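PDB 3IWG: acetyltransferase, GNAT family from Colwellia psychrerythraea, which probably transfers an acyl group, most likely acetyl, to an acceptor that is not identified. Local coordinates for residues W35-A40 and F200-T205; G195-F200 and E206-G211. One frame throughout, in Å; residues are numbered along the deposited sequence.

Contact 1. Residues W35-A40 and F200-T205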
loop_
_atom_site.group_PDB
_atom_site.type_symbol
_atom_site.label_atom_id
_atom_site.label_comp_id
_atom_site.label_asym_id
_atom_site.label_seq_id
_atom_site.Cartn_x
_atom_site.Cartn_y
_atom_site.Cartn_z
ATOM N N TRP A 35 -3.256 12.189 -9.233
ATOM C CA TRP A 35 -2.984 13.578 -8.839
ATOM C C TRP A 35 -3.801 14.036 -7.632
ATOM O O TRP A 35 -3.234 14.543 -6.653
ATOM C CB TRP A 35 -3.190 14.521 -9.997
ATOM C CG TRP A 35 -2.088 14.460 -10.885
ATOM C CD1 TRP A 35 -1.932 13.614 -11.914
ATOM C CD2 TRP A 35 -0.895 15.213 -10.787
ATOM N NE1 TRP A 35 -0.709 13.817 -12.525
ATOM C CE2 TRP A 35 -0.048 14.795 -11.848
ATOM C CE3 TRP A 35 -0.456 16.217 -9.920
ATOM C CZ2 TRP A 35 1.222 15.330 -12.065
ATOM C CZ3 TRP A 35 0.817 16.763 -10.135
ATOM C CH2 TRP A 35 1.643 16.314 -11.219
ATOM N N HIS A 36 -5.104 13.812 -7.666
ATOM C CA HIS A 36 -5.984 14.458 -6.683
ATOM C C HIS A 36 -6.357 13.624 -5.500
ATOM O O HIS A 36 -6.673 14.190 -4.474
ATOM C CB HIS A 36 -7.218 15.047 -7.341
ATOM C CG HIS A 36 -6.893 16.284 -8.098
ATOM N ND1 HIS A 36 -6.563 16.264 -9.438
ATOM C CD2 HIS A 36 -6.654 17.545 -7.669
ATOM C CE1 HIS A 36 -6.163 17.467 -9.803
ATOM N NE2 HIS A 36 -6.218 18.264 -8.752
ATOM N N PHE A 37 -6.281 12.293 -5.608
ATOM C CA PHE A 37 -6.494 11.447 -4.440
ATOM C C PHE A 37 -5.285 10.671 -3.942
ATOM O O PHE A 37 -5.352 10.054 -2.893
ATOM C CB PHE A 37 -7.669 10.526 -4.707
ATOM C CG PHE A 37 -8.827 11.267 -5.209
ATOM C CD1 PHE A 37 -9.490 12.152 -4.362
ATOM C CD2 PHE A 37 -9.190 11.206 -6.535
ATOM C CE1 PHE A 37 -10.536 12.918 -4.815
ATOM C CE2 PHE A 37 -10.272 11.986 -7.004
ATOM C CZ PHE A 37 -10.930 12.841 -6.136
ATOM N N GLY A 38 -4.186 10.730 -4.683
ATOM C CA GLY A 38 -2.915 10.140 -4.263
ATOM C C GLY A 38 -2.047 11.273 -3.784
ATOM O O GLY A 38 -1.830 11.373 -2.580
ATOM N N PHE A 39 -1.588 12.138 -4.711
ATOM C CA PHE A 39 -0.642 13.233 -4.376
ATOM C C PHE A 39 -1.217 14.356 -3.540
ATOM O O PHE A 39 -0.606 14.737 -2.578
ATOM C CB PHE A 39 0.030 13.897 -5.623
ATOM C CG PHE A 39 0.765 12.938 -6.539
ATOM C CD1 PHE A 39 1.513 11.884 -6.035
ATOM C CD2 PHE A 39 0.737 13.129 -7.936
ATOM C CE1 PHE A 39 2.183 10.983 -6.904
ATOM C CE2 PHE A 39 1.424 12.229 -8.824
ATOM C CZ PHE A 39 2.131 11.161 -8.293
ATOM N N ALA A 40 -2.345 14.946 -3.926
ATOM C CA ALA A 40 -2.838 16.128 -3.204
ATOM C C ALA A 40 -3.016 15.954 -1.664
ATOM O O ALA A 40 -2.600 16.810 -0.884
ATOM C CB ALA A 40 -4.141 16.645 -3.851
ATOM N N PHE A 200 -13.483 5.434 -7.645
ATOM C CA PHE A 200 -13.294 6.532 -6.711
ATOM C C PHE A 200 -14.200 6.377 -5.498
ATOM O O PHE A 200 -15.404 6.114 -5.621
ATOM C CB PHE A 200 -13.664 7.805 -7.393
ATOM C CG PHE A 200 -12.729 8.172 -8.493
ATOM C CD1 PHE A 200 -11.592 8.910 -8.218
ATOM C CD2 PHE A 200 -12.991 7.793 -9.800
ATOM C CE1 PHE A 200 -10.739 9.282 -9.240
ATOM C CE2 PHE A 200 -12.127 8.127 -10.824
ATOM C CZ PHE A 200 -11.004 8.887 -10.553
ATOM N N ASP A 201 -13.646 6.560 -4.310
ATOM C CA ASP A 201 -14.466 6.416 -3.116
ATOM C C ASP A 201 -15.402 7.625 -2.854
ATOM O O ASP A 201 -16.430 7.461 -2.196
ATOM C CB ASP A 201 -13.582 6.068 -1.908
ATOM C CG ASP A 201 -13.018 4.640 -1.987
ATOM O OD1 ASP A 201 -13.495 3.804 -2.810
ATOM O OD2 ASP A 201 -12.067 4.356 -1.247
ATOM N N GLN A 202 -15.052 8.802 -3.379
ATOM C CA GLN A 202 -15.860 10.013 -3.220
ATOM C C GLN A 202 -15.741 10.931 -4.434
ATOM O O GLN A 202 -14.796 10.850 -5.201
ATOM C CB GLN A 202 -15.384 10.817 -2.013
ATOM C CG GLN A 202 -14.376 10.077 -1.139
ATOM C CD GLN A 202 -13.283 10.983 -0.566
ATOM O OE1 GLN A 202 -12.119 10.931 -1.020
ATOM N NE2 GLN A 202 -13.651 11.824 0.430
ATOM N N TYR A 203 -16.705 11.819 -4.573
ATOM C CA TYR A 203 -16.693 12.898 -5.574
ATOM C C TYR A 203 -16.890 12.460 -7.004
ATOM O O TYR A 203 -17.593 13.156 -7.773
ATOM C CB TYR A 203 -15.394 13.713 -5.536
ATOM C CG TYR A 203 -15.011 14.177 -4.163
ATOM C CD1 TYR A 203 -15.919 14.866 -3.369
ATOM C CD2 TYR A 203 -13.748 13.914 -3.640
ATOM C CE1 TYR A 203 -15.577 15.288 -2.087
ATOM C CE2 TYR A 203 -13.395 14.359 -2.356
ATOM C CZ TYR A 203 -14.316 15.036 -1.599
ATOM O OH TYR A 203 -14.001 15.457 -0.335
ATOM N N GLN A 204 -16.234 11.379 -7.399
ATOM C CA GLN A 204 -16.280 10.987 -8.789
ATOM C C GLN A 204 -16.756 9.563 -8.953
ATOM O O GLN A 204 -16.322 8.870 -9.879
ATOM C CB GLN A 204 -14.905 11.213 -9.420
ATOM C CG GLN A 204 -14.458 12.637 -9.230
ATOM C CD GLN A 204 -13.181 13.040 -9.939
ATOM O OE1 GLN A 204 -12.901 14.221 -10.029
ATOM N NE2 GLN A 204 -12.400 12.076 -10.421
ATOM N N THR A 205 -17.692 9.146 -8.097
ATOM C CA THR A 205 -18.106 7.738 -8.015
ATOM C C THR A 205 -18.874 7.216 -9.240
ATOM O O THR A 205 -19.330 6.095 -9.260
ATOM C CB THR A 205 -18.995 7.481 -6.759
ATOM O OG1 THR A 205 -20.169 8.288 -6.857
ATOM C CG2 THR A 205 -18.250 7.809 -5.468
#
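Helix 33-39, in the N-terminal GNAT region, meets the hairpin loop between strands 190-199 and 207-214 of the C-terminal GNAT region, and on the helix side a single aromatic ring, that of Phe37, makes the contact. This ring reaches between Phe200 and Tyr203 of the loop. Its CD2 and CE2 touch Phe200, with CE2 3.5 Å from Phe200 CE1. The two ring planes are 72° apart and the centroids 5.6 Å apart, an oblique pairing. Phe37 carries CG anti to its carbonyl carbon (chi1 -49°), which sends the ring out from the helix toward the loop. Gln204 lies beside both phenylalanines. Its NE2 lies over one face of the Phe200 ring, near the rim, and comes to the edge of the Phe37 ring, 4.0 Å from Phe37 CE2. Its OE1 accepts a hydrogen bond from Leu31 N, which helps orient the amide. Phe24 of helix 17-26 also meets the Phe37 ring and stacks on Tyr203. With an alanine in place of Phe37, Phe200 and Tyr203 would probably lose their shared neighbour and a gap would open between helix and loop. The other side of the Phe37 ring turns to the loop tyrosine: Phe37 CE1 lies 3.6 Å from Tyr203 CD2, at the edge of the tyrosine ring.

Contact 2. Residues G195-F200 and E206-G211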
loop_
_atom_site.group_PDB
_atom_site.type_symbol
_atom_site.label_atom_id
_atom_site.label_comp_id
_atom_site.label_asym_id
_atom_site.label_seq_id
_atom_site.Cartn_x
_atom_site.Cartn_y
_atom_site.Cartn_z
ATOM N N GLY A 195 -3.800 -4.632 -15.939
ATOM C CA GLY A 195 -4.759 -3.560 -16.103
ATOM C C GLY A 195 -5.383 -3.202 -14.779
ATOM O O GLY A 195 -5.610 -4.084 -13.935
ATOM N N GLU A 196 -5.694 -1.917 -14.626
ATOM C CA GLU A 196 -6.349 -1.352 -13.447
ATOM C C GLU A 196 -7.660 -0.648 -13.834
ATOM O O GLU A 196 -7.685 0.134 -14.775
ATOM C CB GLU A 196 -5.435 -0.336 -12.771
ATOM C CG GLU A 196 -4.058 -0.890 -12.489
ATOM C CD GLU A 196 -3.114 0.063 -11.716
ATOM O OE1 GLU A 196 -3.529 1.163 -11.273
ATOM O OE2 GLU A 196 -1.933 -0.309 -11.544
ATOM N N CYS A 197 -8.736 -0.959 -13.124
ATOM C CA CYS A 197 -10.006 -0.323 -13.289
ATOM C C CYS A 197 -10.430 0.197 -11.908
ATOM O O CYS A 197 -11.088 -0.522 -11.149
ATOM C CB CYS A 197 -11.005 -1.344 -13.802
ATOM S SG CYS A 197 -12.668 -0.705 -14.132
ATOM N N ARG A 198 -10.045 1.433 -11.594
ATOM C CA ARG A 198 -10.140 1.903 -10.224
ATOM C C ARG A 198 -11.353 2.729 -9.988
ATOM O O ARG A 198 -11.640 3.636 -10.749
ATOM C CB ARG A 198 -8.997 2.817 -9.907
ATOM C CG ARG A 198 -7.574 2.241 -10.096
ATOM C CD ARG A 198 -6.608 3.458 -10.011
ATOM N NE ARG A 198 -5.485 3.169 -10.835
ATOM C CZ ARG A 198 -5.070 3.825 -11.905
ATOM N NH1 ARG A 198 -4.007 3.326 -12.533
ATOM N NH2 ARG A 198 -5.602 4.968 -12.286
ATOM N N LEU A 199 -12.035 2.463 -8.899
ATOM C CA LEU A 199 -13.181 3.259 -8.538
ATOM C C LEU A 199 -12.697 4.377 -7.692
ATOM O O LEU A 199 -11.654 4.272 -7.095
ATOM C CB LEU A 199 -14.184 2.442 -7.730
ATOM C CG LEU A 199 -15.121 1.644 -8.613
ATOM C CD1 LEU A 199 -14.365 0.821 -9.633
ATOM C CD2 LEU A 199 -16.082 0.756 -7.724
ATOM N N PHE A 200 -13.483 5.434 -7.645
ATOM C CA PHE A 200 -13.294 6.532 -6.711
ATOM C C PHE A 200 -14.200 6.377 -5.498
ATOM O O PHE A 200 -15.404 6.114 -5.621
ATOM C CB PHE A 200 -13.664 7.805 -7.393
ATOM C CG PHE A 200 -12.729 8.172 -8.493
ATOM C CD1 PHE A 200 -11.592 8.910 -8.218
ATOM C CD2 PHE A 200 -12.991 7.793 -9.800
ATOM C CE1 PHE A 200 -10.739 9.282 -9.240
ATOM C CE2 PHE A 200 -12.127 8.127 -10.824
ATOM C CZ PHE A 200 -11.004 8.887 -10.553
ATOM N N GLU A 206 -19.049 8.040 -10.251
ATOM C CA GLU A 206 -19.670 7.589 -11.477
ATOM C C GLU A 206 -18.590 7.223 -12.526
ATOM O O GLU A 206 -18.914 6.739 -13.603
ATOM C CB GLU A 206 -20.716 8.622 -11.981
ATOM C CG GLU A 206 -20.254 10.137 -12.045
ATOM C CD GLU A 206 -19.934 10.860 -10.652
ATOM O OE1 GLU A 206 -20.850 11.281 -9.886
ATOM O OE2 GLU A 206 -18.748 11.045 -10.341
ATOM N N TYR A 207 -17.318 7.370 -12.183
ATOM C CA TYR A 207 -16.241 7.069 -13.113
ATOM C C TYR A 207 -15.280 5.966 -12.659
ATOM O O TYR A 207 -15.151 5.645 -11.452
ATOM C CB TYR A 207 -15.452 8.340 -13.360
ATOM C CG TYR A 207 -16.301 9.470 -13.926
ATOM C CD1 TYR A 207 -16.516 9.577 -15.285
ATOM C CD2 TYR A 207 -16.888 10.436 -13.088
ATOM C CE1 TYR A 207 -17.277 10.623 -15.835
ATOM C CE2 TYR A 207 -17.674 11.491 -13.623
ATOM C CZ TYR A 207 -17.869 11.574 -15.001
ATOM O OH TYR A 207 -18.628 12.608 -15.573
ATOM N N ALA A 208 -14.620 5.370 -13.648
ATOM C CA ALA A 208 -13.531 4.435 -13.417
ATOM C C ALA A 208 -12.262 5.003 -14.071
ATOM O O ALA A 208 -12.282 5.433 -15.221
ATOM C CB ALA A 208 -13.865 3.080 -13.963
ATOM N N ASP A 209 -11.162 4.988 -13.341
ATOM C CA ASP A 209 -9.910 5.525 -13.816
ATOM C C ASP A 209 -9.028 4.319 -14.189
ATOM O O ASP A 209 -8.688 3.508 -13.321
ATOM C CB ASP A 209 -9.295 6.326 -12.678
ATOM C CG ASP A 209 -8.064 7.153 -13.075
ATOM O OD1 ASP A 209 -7.663 7.266 -14.264
ATOM O OD2 ASP A 209 -7.491 7.745 -12.137
ATOM N N LEU A 210 -8.668 4.204 -15.468
ATOM C CA LEU A 210 -7.963 3.041 -15.977
ATOM C C LEU A 210 -6.456 3.252 -16.116
ATOM O O LEU A 210 -5.994 4.335 -16.407
ATOM C CB LEU A 210 -8.535 2.641 -17.336
ATOM C CG LEU A 210 -10.053 2.643 -17.422
ATOM C CD1 LEU A 210 -10.547 2.204 -18.816
ATOM C CD2 LEU A 210 -10.703 1.804 -16.299
ATOM N N GLY A 211 -5.692 2.199 -15.885
ATOM C CA GLY A 211 -4.251 2.183 -16.177
ATOM C C GLY A 211 -3.870 0.826 -16.726
ATOM O O GLY A 211 -4.584 -0.151 -16.532
HETATM O O HOH W 1 -15.842 5.464 -8.887
#
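Arg198 and Asp209 face each other as a hydrogen-bonded pair of two antiparallel strands, 195-199 and 207-211. Arg198 N bonds to Asp209 O and Asp209 N to Arg198 O, both at 3.0 Å. Glu196 and Gly211 form the next hydrogen-bonded pair. On the sheet face of Glu196, Arg198 and Asp209, the arginine side chain lies along the strands and over Asp209 O. The guanidinium is held at two ends. With a bend at chi3 (-149°), NE and NH1 both reach Glu196 OE1, and NE is 2.8 Å from that oxygen. On the other side NH2 makes a long salt bridge of 3.4 Å to Asp209 OD2, which lies in the guanidinium plane, although the two flat groups are turned 88° apart. Gly211, with no side chain, is the hollow beside the guanidinium: Arg198 NH1 sits 3.8 Å from its CA. Tyr172 OH also bonds to Glu196 OE1. Beyond Asp209 the Phe200 ring closes the row, with CZ 3.7 Å from Asp209 CB and the ring almost parallel to the carboxylate. A water bridges Phe200 N and Tyr207 O where the strands part. The opposite face is apolar. Cys197 SG rests against both Ala208 CB and Leu210 CD2, at 4.0 and 3.9 Å, and helix 223-237 packs over this side. The whole is an antiparallel beta hairpin with a cross-strand salt-bridge network, within the C-terminal GNAT region.

The two contacts share the hairpin of strands 190-199 and 207-214, and their centres are about 11 Å apart. Contact 2 joins its two strands; contact 1 takes the loop between them to helix 33-39, which lies far earlier in the chain. In chain order the segments run 35-40, 195-200, 200-205 and 206-211, so the two contacts interleave. Phe200 is common to both: it is the last residue of 195-200 and the first of 200-205. Contact 2 lies inside the C-terminal GNAT region, whereas contact 1 bridges from it to the N-terminal one. The hairpin thus carries, at its turn, a direct junction between the two GNAT regions.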